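Local coordinates for Mgp-operon protein 3 (Mycoplasma pneumoniae, PDB 6RJ1), which is a surface protein of a human pathogen that probably takes part in adhesion to host cells, perhaps by recognising sugars, at residues P137-E142 and K159-L164; F221-G226 and A651-A656; A784-A789 and H795-S800; V802-G807 and I891-T896. All coordinates share one frame; numbering follows the deposited sequence.

Contact 1 of 4, residues P137-E142 and K159-L164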
# COMPACT_ATOMS: atom_id res chain seq x y z
N PRO A 137 -15.70 8.56 -7.01
CA PRO A 137 -15.33 9.93 -6.62
C PRO A 137 -15.72 10.93 -7.71
O PRO A 137 -15.98 10.52 -8.85
CB PRO A 137 -13.82 9.85 -6.43
CG PRO A 137 -13.40 8.72 -7.28
CD PRO A 137 -14.50 7.72 -7.23
N TYR A 138 -15.80 12.24 -7.38
CA TYR A 138 -16.17 13.22 -8.38
C TYR A 138 -14.97 13.86 -9.09
O TYR A 138 -14.00 14.27 -8.45
CB TYR A 138 -17.12 14.29 -7.81
CG TYR A 138 -17.62 15.28 -8.84
CD1 TYR A 138 -18.76 15.03 -9.59
CD2 TYR A 138 -16.93 16.47 -9.08
CE1 TYR A 138 -19.22 15.94 -10.55
CE2 TYR A 138 -17.36 17.37 -10.06
CZ TYR A 138 -18.51 17.11 -10.78
OH TYR A 138 -18.93 18.01 -11.72
N VAL A 139 -15.07 13.95 -10.42
CA VAL A 139 -14.10 14.60 -11.31
C VAL A 139 -14.87 15.18 -12.50
O VAL A 139 -15.50 14.44 -13.25
CB VAL A 139 -12.85 13.75 -11.67
CG1 VAL A 139 -13.20 12.47 -12.41
CG2 VAL A 139 -11.83 14.58 -12.44
N LYS A 140 -14.89 16.52 -12.60
CA LYS A 140 -15.66 17.24 -13.60
C LYS A 140 -15.06 17.13 -15.00
O LYS A 140 -13.88 17.42 -15.18
CB LYS A 140 -15.88 18.71 -13.15
CG LYS A 140 -16.50 19.66 -14.18
CD LYS A 140 -15.53 20.82 -14.47
CE LYS A 140 -16.06 21.86 -15.44
NZ LYS A 140 -17.04 22.77 -14.80
N GLN A 141 -15.89 16.71 -15.98
CA GLN A 141 -15.53 16.61 -17.40
C GLN A 141 -15.34 18.03 -17.87
O GLN A 141 -16.25 18.85 -17.72
CB GLN A 141 -16.62 15.89 -18.19
CG GLN A 141 -16.07 14.76 -19.04
CD GLN A 141 -17.12 14.11 -19.89
OE1 GLN A 141 -17.10 14.22 -21.12
NE2 GLN A 141 -18.05 13.39 -19.26
N GLU A 142 -14.15 18.36 -18.36
CA GLU A 142 -13.79 19.73 -18.69
C GLU A 142 -14.45 20.29 -19.96
O GLU A 142 -15.65 20.58 -19.90
CB GLU A 142 -12.27 19.90 -18.69
CG GLU A 142 -11.72 19.68 -17.29
CD GLU A 142 -10.47 20.44 -16.91
OE1 GLU A 142 -9.49 20.41 -17.69
OE2 GLU A 142 -10.47 21.05 -15.82
N LYS A 159 -7.30 16.65 -16.00
CA LYS A 159 -6.15 16.67 -16.90
C LYS A 159 -5.12 15.61 -16.52
O LYS A 159 -4.59 14.95 -17.41
CB LYS A 159 -5.52 18.07 -16.96
CG LYS A 159 -6.33 19.05 -17.78
CD LYS A 159 -5.56 20.32 -18.10
CE LYS A 159 -6.39 21.32 -18.86
NZ LYS A 159 -7.26 22.12 -17.95
N THR A 160 -4.90 15.40 -15.20
CA THR A 160 -3.98 14.39 -14.66
C THR A 160 -4.46 12.99 -15.02
O THR A 160 -3.66 12.17 -15.45
CB THR A 160 -3.85 14.51 -13.12
OG1 THR A 160 -3.56 15.86 -12.75
CG2 THR A 160 -2.79 13.56 -12.53
N LEU A 161 -5.77 12.73 -14.82
CA LEU A 161 -6.39 11.44 -15.06
C LEU A 161 -6.39 11.03 -16.53
O LEU A 161 -6.30 9.84 -16.83
CB LEU A 161 -7.80 11.39 -14.46
CG LEU A 161 -7.89 11.55 -12.94
CD1 LEU A 161 -9.31 11.77 -12.49
CD2 LEU A 161 -7.24 10.37 -12.19
N GLN A 162 -6.41 12.01 -17.43
CA GLN A 162 -6.37 11.78 -18.87
C GLN A 162 -5.04 11.15 -19.29
O GLN A 162 -5.03 10.31 -20.19
CB GLN A 162 -6.57 13.08 -19.64
CG GLN A 162 -7.99 13.57 -19.66
CD GLN A 162 -8.19 14.57 -20.77
OE1 GLN A 162 -8.70 14.23 -21.85
NE2 GLN A 162 -7.80 15.81 -20.53
N ASP A 163 -3.95 11.55 -18.63
CA ASP A 163 -2.60 11.07 -18.93
C ASP A 163 -2.05 10.10 -17.90
O ASP A 163 -0.96 9.56 -18.11
CB ASP A 163 -1.64 12.25 -19.11
CG ASP A 163 -1.70 12.92 -20.47
OD1 ASP A 163 -2.09 12.23 -21.46
OD2 ASP A 163 -1.32 14.12 -20.56
N LEU A 164 -2.78 9.86 -16.80
CA LEU A 164 -2.35 8.96 -15.73
C LEU A 164 -2.09 7.54 -16.20
O LEU A 164 -2.91 6.94 -16.89
CB LEU A 164 -3.32 8.98 -14.54
CG LEU A 164 -2.89 8.19 -13.30
CD1 LEU A 164 -1.84 8.93 -12.51
CD2 LEU A 164 -4.08 7.86 -12.44
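Val139 and Leu161 meet tip to tip, while Glu142 and Lys159 cross at about a right angle, so the loop 137-142 touches the helical segment 159-164 at two separate points of different chemistry. In the apolar pair one methyl does the work: Leu161 CD1 points at the fork of the valine and lies 3.8 Å from Val139 CG2. It rests almost equally against the other branch, with Val139 CG1 4.0 Å from Leu161 CD1, so the leucine tip sits in the notch between the two methyls. In the charged pair a salt bridge joins Lys159 NZ to Glu142 OE1 at 2.8 Å. The ammonium comes from the syn side of the carboxylate and stands only 16° out of its plane. Lys159 is extended as far as CE, which lies 3.4 Å from Glu142 OE1; the bend at the last torsion (chi4 82°) then swings NZ onto that oxygen. The aliphatic part of the lysine thus runs beside the oxygen its end grips. Both charged residues remain partly open to solvent, whereas Val139 and Leu161 are buried. Trp492 of strand 487-492 also packs on Leu161, and Tyr158 of helix 157-163 touches both Val139 and Glu142. The contact therefore lays the loop that follows strand 125-135 against helix 157-163, whose far side, through Thr160 and Asp163, rests on strand 650-654.

Contact 2 of 4, residues F221-G226 and A651-A656; sequences FKLDKG and ASLINA
Leu653 reaches from its strand toward both Leu223 and Phe221. From CB its side chain heads for the segment 221-226, with CG opposite the backbone N (chi1 174°), which carries the branch point along the strand in the direction of Asn655. At CG the two methyls part company. Leu653 CD1 meets the tip of Leu223 head-on, with Leu223 CD2 3.8 Å away. The second leucine methyl is practically as near, Leu223 CD1 lying 3.9 Å from Leu653 CD1, so a single methyl fills the fork of its partner. The other branch, Leu653 CD2, approaches the aromatic ring obliquely and more loosely, 4.4 Å from Phe221 CZ. That same ring carbon also lies obliquely near Asn655, two residues on: Phe221 CZ is 4.1 Å from Asn655 OD1. Phe221 and Asn655 come from opposite directions, with ring and amide planes 37° apart. The polar end of Asn655 is satisfied by OD1 bonding the hydroxyl of Tyr229 and ND2 the carbonyl of Leu659, and these bonds fix the turn of the amide beside the ring. Tyr229 also packs on Phe221, Leu223 and Leu653. With no hydrogen bond or salt bridge between the segments, the buried contact depends on dispersion and on shedding water from apolar surface, and the one polar side chain in it, the Asn655 amide, is bonded to residues beyond the two segments.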
# COMPACT_ATOMS: atom_id res chain seq x y z
N PHE A 221 13.75 5.98 -14.92
CA PHE A 221 13.78 4.66 -15.54
C PHE A 221 13.00 4.64 -16.86
O PHE A 221 11.98 5.31 -16.99
CB PHE A 221 13.29 3.56 -14.56
CG PHE A 221 11.90 3.73 -14.00
CD1 PHE A 221 11.68 4.49 -12.86
CD2 PHE A 221 10.82 3.09 -14.58
CE1 PHE A 221 10.39 4.63 -12.32
CE2 PHE A 221 9.53 3.22 -14.05
CZ PHE A 221 9.32 3.99 -12.92
N LYS A 222 13.51 3.86 -17.83
CA LYS A 222 12.94 3.66 -19.16
C LYS A 222 11.56 2.99 -19.08
O LYS A 222 11.37 2.02 -18.35
CB LYS A 222 13.90 2.85 -20.03
CG LYS A 222 15.17 3.59 -20.40
CD LYS A 222 15.86 2.95 -21.60
CE LYS A 222 17.06 3.75 -22.06
NZ LYS A 222 17.81 3.05 -23.14
N LEU A 223 10.58 3.54 -19.84
CA LEU A 223 9.20 3.02 -19.87
C LEU A 223 8.85 2.26 -21.16
O LEU A 223 7.70 1.83 -21.32
CB LEU A 223 8.20 4.17 -19.63
CG LEU A 223 8.24 4.85 -18.27
CD1 LEU A 223 7.45 6.12 -18.28
CD2 LEU A 223 7.71 3.93 -17.18
N ASP A 224 9.84 2.06 -22.06
CA ASP A 224 9.67 1.37 -23.34
C ASP A 224 9.49 -0.15 -23.23
O ASP A 224 8.87 -0.76 -24.11
CB ASP A 224 10.84 1.71 -24.28
CG ASP A 224 12.22 1.24 -23.83
OD1 ASP A 224 12.48 1.26 -22.60
OD2 ASP A 224 13.04 0.87 -24.71
N LYS A 225 10.06 -0.76 -22.17
CA LYS A 225 10.01 -2.21 -21.90
C LYS A 225 9.53 -2.45 -20.47
O LYS A 225 9.48 -1.52 -19.66
CB LYS A 225 11.41 -2.84 -22.09
CG LYS A 225 11.90 -2.85 -23.53
CD LYS A 225 13.27 -3.50 -23.66
CE LYS A 225 13.58 -3.91 -25.08
NZ LYS A 225 13.83 -2.74 -25.96
N GLY A 226 9.20 -3.71 -20.18
CA GLY A 226 8.80 -4.16 -18.85
C GLY A 226 7.32 -4.26 -18.56
O GLY A 226 6.48 -4.23 -19.47
N ALA A 651 3.58 14.22 -17.22
CA ALA A 651 2.32 13.65 -16.73
C ALA A 651 2.59 12.79 -15.50
O ALA A 651 3.74 12.64 -15.12
CB ALA A 651 1.69 12.82 -17.82
N SER A 652 1.54 12.26 -14.85
CA SER A 652 1.67 11.44 -13.63
C SER A 652 1.64 9.95 -13.90
O SER A 652 0.91 9.47 -14.77
CB SER A 652 0.62 11.81 -12.60
OG SER A 652 0.97 12.98 -11.88
N LEU A 653 2.40 9.21 -13.09
CA LEU A 653 2.52 7.76 -13.17
C LEU A 653 2.49 7.16 -11.75
O LEU A 653 3.24 7.60 -10.88
CB LEU A 653 3.85 7.44 -13.90
CG LEU A 653 4.31 5.99 -14.01
CD1 LEU A 653 5.00 5.76 -15.33
CD2 LEU A 653 5.25 5.63 -12.87
N ILE A 654 1.65 6.13 -11.53
CA ILE A 654 1.53 5.42 -10.26
C ILE A 654 2.05 3.99 -10.37
O ILE A 654 1.64 3.23 -11.26
CB ILE A 654 0.09 5.50 -9.65
CG1 ILE A 654 -0.34 6.98 -9.38
CG2 ILE A 654 -0.04 4.63 -8.38
CD1 ILE A 654 -1.83 7.21 -9.24
N ASN A 655 2.98 3.63 -9.46
CA ASN A 655 3.61 2.34 -9.29
C ASN A 655 2.80 1.52 -8.31
O ASN A 655 2.34 2.04 -7.29
CB ASN A 655 5.04 2.52 -8.77
CG ASN A 655 5.99 3.07 -9.81
OD1 ASN A 655 5.83 2.84 -11.01
ND2 ASN A 655 7.02 3.77 -9.37
N ALA A 656 2.62 0.23 -8.60
CA ALA A 656 1.85 -0.69 -7.77
C ALA A 656 2.68 -1.24 -6.58
O ALA A 656 2.48 -2.38 -6.15
CB ALA A 656 1.33 -1.83 -8.63

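Contact 3 of 4, residues A784-A789 and H795-S800; sequences AGVDPA and HKPNYS
Peptide planes, not rings, are the flat groups that join Gly785 to Ser800. Gly785 N donates to Ser800 O at 2.8 Å, almost in line with that C=O (169°), whereas Ser800 N, returning a straighter bond, is tilted 23° from the plane of the Gly785 carbonyl. The two residues form an antiparallel hydrogen-bonded pair. A third bond, from Asp787 N to Asn798 O at 2.8 Å, continues the ladder past the strand ends. Val786 and Tyr799 lie on one face of this ladder, Ser800 on the other. Of the side-chain planes, the Tyr799 ring takes little part. Its CG is wedged between backbone N and carbonyl carbon (chi1 60°), whence the ring leads away to a hydrogen bond between its hydroxyl and Asp819. What faces Val786, its non-hydrogen-bonded partner, is the root of the tyrosine: Tyr799 CB lies 3.9 Å from Val786 CA and 4.1 Å from Val786 CG2. The other valine methyl, CG1, meets Pro797 CB at 4.0 Å. Asn798 ND2 bonds the carbonyl of Phe900, beyond the two segments. The segments make the loop-proximal end of a beta hairpin, strands 779-786 and 799-805, bridged by a long loop. Val546 of strand 538-546 packs on Val786 and Tyr799, while on the other face Ser800 OG bonds Arg811 and Asn813 of strand 808-815. Arg895 of strand 888-896 adds a weak hydrogen bond to Gly785 O.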
# COMPACT_ATOMS: atom_id res chain seq x y z
N ALA A 784 -6.00 -1.88 16.29
CA ALA A 784 -5.81 -1.04 17.47
C ALA A 784 -6.16 -1.83 18.71
O ALA A 784 -6.87 -2.84 18.63
CB ALA A 784 -6.69 0.19 17.37
N GLY A 785 -5.68 -1.36 19.85
CA GLY A 785 -5.95 -1.99 21.14
C GLY A 785 -5.66 -1.12 22.34
O GLY A 785 -4.59 -0.52 22.41
N VAL A 786 -6.61 -1.07 23.30
CA VAL A 786 -6.46 -0.31 24.55
C VAL A 786 -5.73 -1.20 25.56
O VAL A 786 -6.21 -2.29 25.87
CB VAL A 786 -7.82 0.22 25.13
CG1 VAL A 786 -7.61 1.01 26.42
CG2 VAL A 786 -8.56 1.06 24.11
N ASP A 787 -4.57 -0.73 26.04
CA ASP A 787 -3.73 -1.44 27.01
C ASP A 787 -4.53 -1.71 28.31
O ASP A 787 -5.09 -0.77 28.88
CB ASP A 787 -2.44 -0.63 27.28
CG ASP A 787 -1.47 -1.23 28.29
OD1 ASP A 787 -1.16 -2.45 28.18
OD2 ASP A 787 -1.00 -0.48 29.18
N PRO A 788 -4.66 -2.99 28.73
CA PRO A 788 -5.44 -3.28 29.95
C PRO A 788 -4.78 -2.84 31.25
O PRO A 788 -5.47 -2.62 32.24
CB PRO A 788 -5.62 -4.80 29.91
CG PRO A 788 -4.46 -5.29 29.12
CD PRO A 788 -4.09 -4.22 28.15
N ALA A 789 -3.43 -2.72 31.24
CA ALA A 789 -2.61 -2.32 32.39
C ALA A 789 -3.01 -0.94 32.93
O ALA A 789 -3.27 -0.03 32.14
CB ALA A 789 -1.14 -2.34 32.01
N HIS A 795 -4.67 10.20 34.27
CA HIS A 795 -4.26 9.94 32.88
C HIS A 795 -5.17 8.89 32.24
O HIS A 795 -5.54 7.92 32.90
CB HIS A 795 -2.79 9.52 32.80
CG HIS A 795 -1.83 10.62 33.10
ND1 HIS A 795 -1.42 10.89 34.40
CD2 HIS A 795 -1.22 11.49 32.26
CE1 HIS A 795 -0.58 11.91 34.31
NE2 HIS A 795 -0.43 12.30 33.04
N LYS A 796 -5.53 9.10 30.97
CA LYS A 796 -6.38 8.21 30.18
C LYS A 796 -5.66 6.88 29.87
O LYS A 796 -4.43 6.90 29.76
CB LYS A 796 -6.79 8.89 28.86
CG LYS A 796 -7.71 10.11 29.00
CD LYS A 796 -9.21 9.76 29.10
CE LYS A 796 -10.00 9.49 27.83
NZ LYS A 796 -9.84 10.55 26.80
N PRO A 797 -6.38 5.74 29.71
CA PRO A 797 -5.69 4.47 29.38
C PRO A 797 -5.04 4.48 28.00
O PRO A 797 -5.67 4.92 27.03
CB PRO A 797 -6.80 3.42 29.47
CG PRO A 797 -8.06 4.16 29.26
CD PRO A 797 -7.85 5.54 29.82
N ASN A 798 -3.78 4.01 27.92
CA ASN A 798 -2.98 3.96 26.69
C ASN A 798 -3.56 3.04 25.63
O ASN A 798 -4.22 2.05 25.94
CB ASN A 798 -1.53 3.54 26.98
CG ASN A 798 -0.74 4.40 27.94
OD1 ASN A 798 -0.89 5.63 28.02
ND2 ASN A 798 0.15 3.76 28.67
N TYR A 799 -3.27 3.36 24.37
CA TYR A 799 -3.68 2.56 23.23
C TYR A 799 -2.66 2.61 22.11
O TYR A 799 -2.00 3.63 21.90
CB TYR A 799 -5.11 2.89 22.75
CG TYR A 799 -5.32 4.32 22.31
CD1 TYR A 799 -5.13 4.70 20.98
CD2 TYR A 799 -5.77 5.29 23.20
CE1 TYR A 799 -5.35 6.01 20.56
CE2 TYR A 799 -5.99 6.60 22.80
CZ TYR A 799 -5.78 6.96 21.48
OH TYR A 799 -6.00 8.25 21.08
N SER A 800 -2.53 1.49 21.40
CA SER A 800 -1.60 1.34 20.31
C SER A 800 -2.23 0.55 19.19
O SER A 800 -3.19 -0.17 19.41
CB SER A 800 -0.34 0.62 20.78
OG SER A 800 0.34 1.40 21.76

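Contact 4 of 4, residues V802-G807 and I891-T896; sequences VLLVRG and ITVSRT
Strands 802-805 and 891-896 pass each other with their axes 9.3 Å apart and their N-to-C directions at 125°, a spacing and crossing that belong to stacked sheets and not to paired strands. No hydrogen bond links them, and even at the nearest point the Val802 and Val893 CA atoms are 8.1 Å apart. The space is bridged by side chains: Val802 and Leu804, alternate residues of one strand, point at Ile891 and Val893, alternate residues of the other. Val893 stands in the middle and uses both its methyls. Its CG1, opposite the backbone N (chi1 178°), lies 4.0 Å from Val802 CG2. Its CG2 turns the other way, to 4.1 Å from Leu804 CD1. Both partners run alongside the valine in the opposite direction instead of meeting it end on, so the layers interdigitate. Leu804 in turn divides its branches between two residues, for its second methyl, CD2, makes a looser contact with Ile891 CD1 at 4.4 Å. All four residues are buried and wholly aliphatic, and the contact rests on burial of apolar surface and on the fit of the methyls. The interface extends past the two strands: Trp863 and Tyr865 of strand 862-868 lie on Val802, and Phe867 of the same strand lies on Leu804. Val893 also touches Val809 of strand 808-815 and Ala915 and Ala917 of strand 914-920. The contact thus presses the antiparallel sheet containing strands 779-786, 799-805 and 808-815 face to face against the sheet built round strand 888-896.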
# COMPACT_ATOMS: atom_id res chain seq x y z
N VAL A 802 -1.15 -2.10 15.96
CA VAL A 802 -0.04 -2.90 15.45
C VAL A 802 -0.36 -3.39 14.05
O VAL A 802 -1.53 -3.47 13.67
CB VAL A 802 0.47 -4.04 16.39
CG1 VAL A 802 0.90 -3.51 17.76
CG2 VAL A 802 -0.54 -5.17 16.51
N LEU A 803 0.68 -3.70 13.29
CA LEU A 803 0.57 -4.25 11.93
C LEU A 803 1.81 -5.07 11.60
O LEU A 803 2.89 -4.84 12.15
CB LEU A 803 0.30 -3.16 10.86
CG LEU A 803 1.44 -2.21 10.53
CD1 LEU A 803 1.57 -2.04 9.04
CD2 LEU A 803 1.28 -0.89 11.24
N LEU A 804 1.63 -6.02 10.69
CA LEU A 804 2.70 -6.90 10.25
C LEU A 804 3.22 -6.41 8.91
O LEU A 804 2.44 -6.03 8.02
CB LEU A 804 2.17 -8.34 10.15
CG LEU A 804 2.53 -9.32 11.29
CD1 LEU A 804 2.38 -8.71 12.68
CD2 LEU A 804 1.68 -10.56 11.20
N VAL A 805 4.55 -6.35 8.80
CA VAL A 805 5.29 -5.97 7.59
C VAL A 805 6.31 -7.07 7.28
O VAL A 805 6.49 -7.98 8.09
CB VAL A 805 5.95 -4.56 7.65
CG1 VAL A 805 4.89 -3.45 7.67
CG2 VAL A 805 6.91 -4.43 8.83
N ARG A 806 6.98 -6.99 6.12
CA ARG A 806 7.99 -7.98 5.76
C ARG A 806 9.17 -7.86 6.71
O ARG A 806 9.78 -6.79 6.82
CB ARG A 806 8.44 -7.82 4.31
CG ARG A 806 7.32 -7.98 3.30
CD ARG A 806 7.86 -8.05 1.89
NE ARG A 806 8.50 -9.33 1.61
CZ ARG A 806 9.10 -9.64 0.47
NH1 ARG A 806 9.18 -8.74 -0.50
NH2 ARG A 806 9.64 -10.83 0.30
N GLY A 807 9.42 -8.95 7.45
CA GLY A 807 10.52 -9.04 8.40
C GLY A 807 10.25 -8.73 9.85
O GLY A 807 11.08 -9.05 10.70
N ILE A 891 -0.02 -16.02 14.70
CA ILE A 891 1.00 -15.19 15.32
C ILE A 891 0.39 -14.38 16.48
O ILE A 891 -0.72 -13.86 16.35
CB ILE A 891 1.73 -14.29 14.28
CG1 ILE A 891 2.77 -15.12 13.48
CG2 ILE A 891 2.38 -13.05 14.92
CD1 ILE A 891 3.37 -14.46 12.23
N THR A 892 1.09 -14.31 17.60
CA THR A 892 0.68 -13.52 18.76
C THR A 892 1.55 -12.28 18.83
O THR A 892 2.78 -12.38 18.73
CB THR A 892 0.74 -14.37 20.04
OG1 THR A 892 -0.22 -15.40 19.94
CG2 THR A 892 0.46 -13.55 21.31
N VAL A 893 0.93 -11.11 19.01
CA VAL A 893 1.66 -9.86 19.16
C VAL A 893 1.46 -9.33 20.58
O VAL A 893 0.32 -9.19 21.04
CB VAL A 893 1.39 -8.83 18.04
CG1 VAL A 893 2.16 -7.54 18.29
CG2 VAL A 893 1.76 -9.39 16.67
N SER A 894 2.56 -9.08 21.30
CA SER A 894 2.53 -8.60 22.68
C SER A 894 3.29 -7.29 22.82
O SER A 894 4.20 -7.03 22.03
CB SER A 894 3.12 -9.65 23.62
OG SER A 894 4.35 -10.16 23.15
N ARG A 895 2.94 -6.48 23.82
CA ARG A 895 3.62 -5.21 24.10
C ARG A 895 4.94 -5.46 24.82
O ARG A 895 5.04 -6.37 25.64
CB ARG A 895 2.73 -4.32 24.98
CG ARG A 895 1.59 -3.63 24.26
CD ARG A 895 0.80 -2.79 25.23
NE ARG A 895 -0.19 -1.95 24.55
CZ ARG A 895 -1.41 -2.34 24.21
NH1 ARG A 895 -1.81 -3.58 24.46
NH2 ARG A 895 -2.24 -1.51 23.61
N THR A 896 5.96 -4.63 24.53
CA THR A 896 7.28 -4.67 25.17
C THR A 896 7.75 -3.24 25.46
O THR A 896 7.36 -2.31 24.75
CB THR A 896 8.34 -5.44 24.33
OG1 THR A 896 8.49 -4.83 23.04
CG2 THR A 896 8.04 -6.93 24.18

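Overall arrangement
Contacts 2 and 4 are buried and apolar, without a hydrogen bond between their segments; contact 1 is only partly buried and adds an ion pair on its more open side; contact 3, mostly buried but with Pro797 exposed at its loop end, is held chiefly by backbone hydrogen bonds. Contacts 1 and 2 touch where Thr160, Asp163 and Leu164 pack on strand 650-654, so loop, helix, strand and the 221-226 segment follow one another in layers. Contacts 3 and 4 share strand 799-805, which is paired within its sheet in one and stacked on a second sheet in the other. The centres of contacts 2 and 4 lie about 33 Å apart, on opposite sides of the chain's centre.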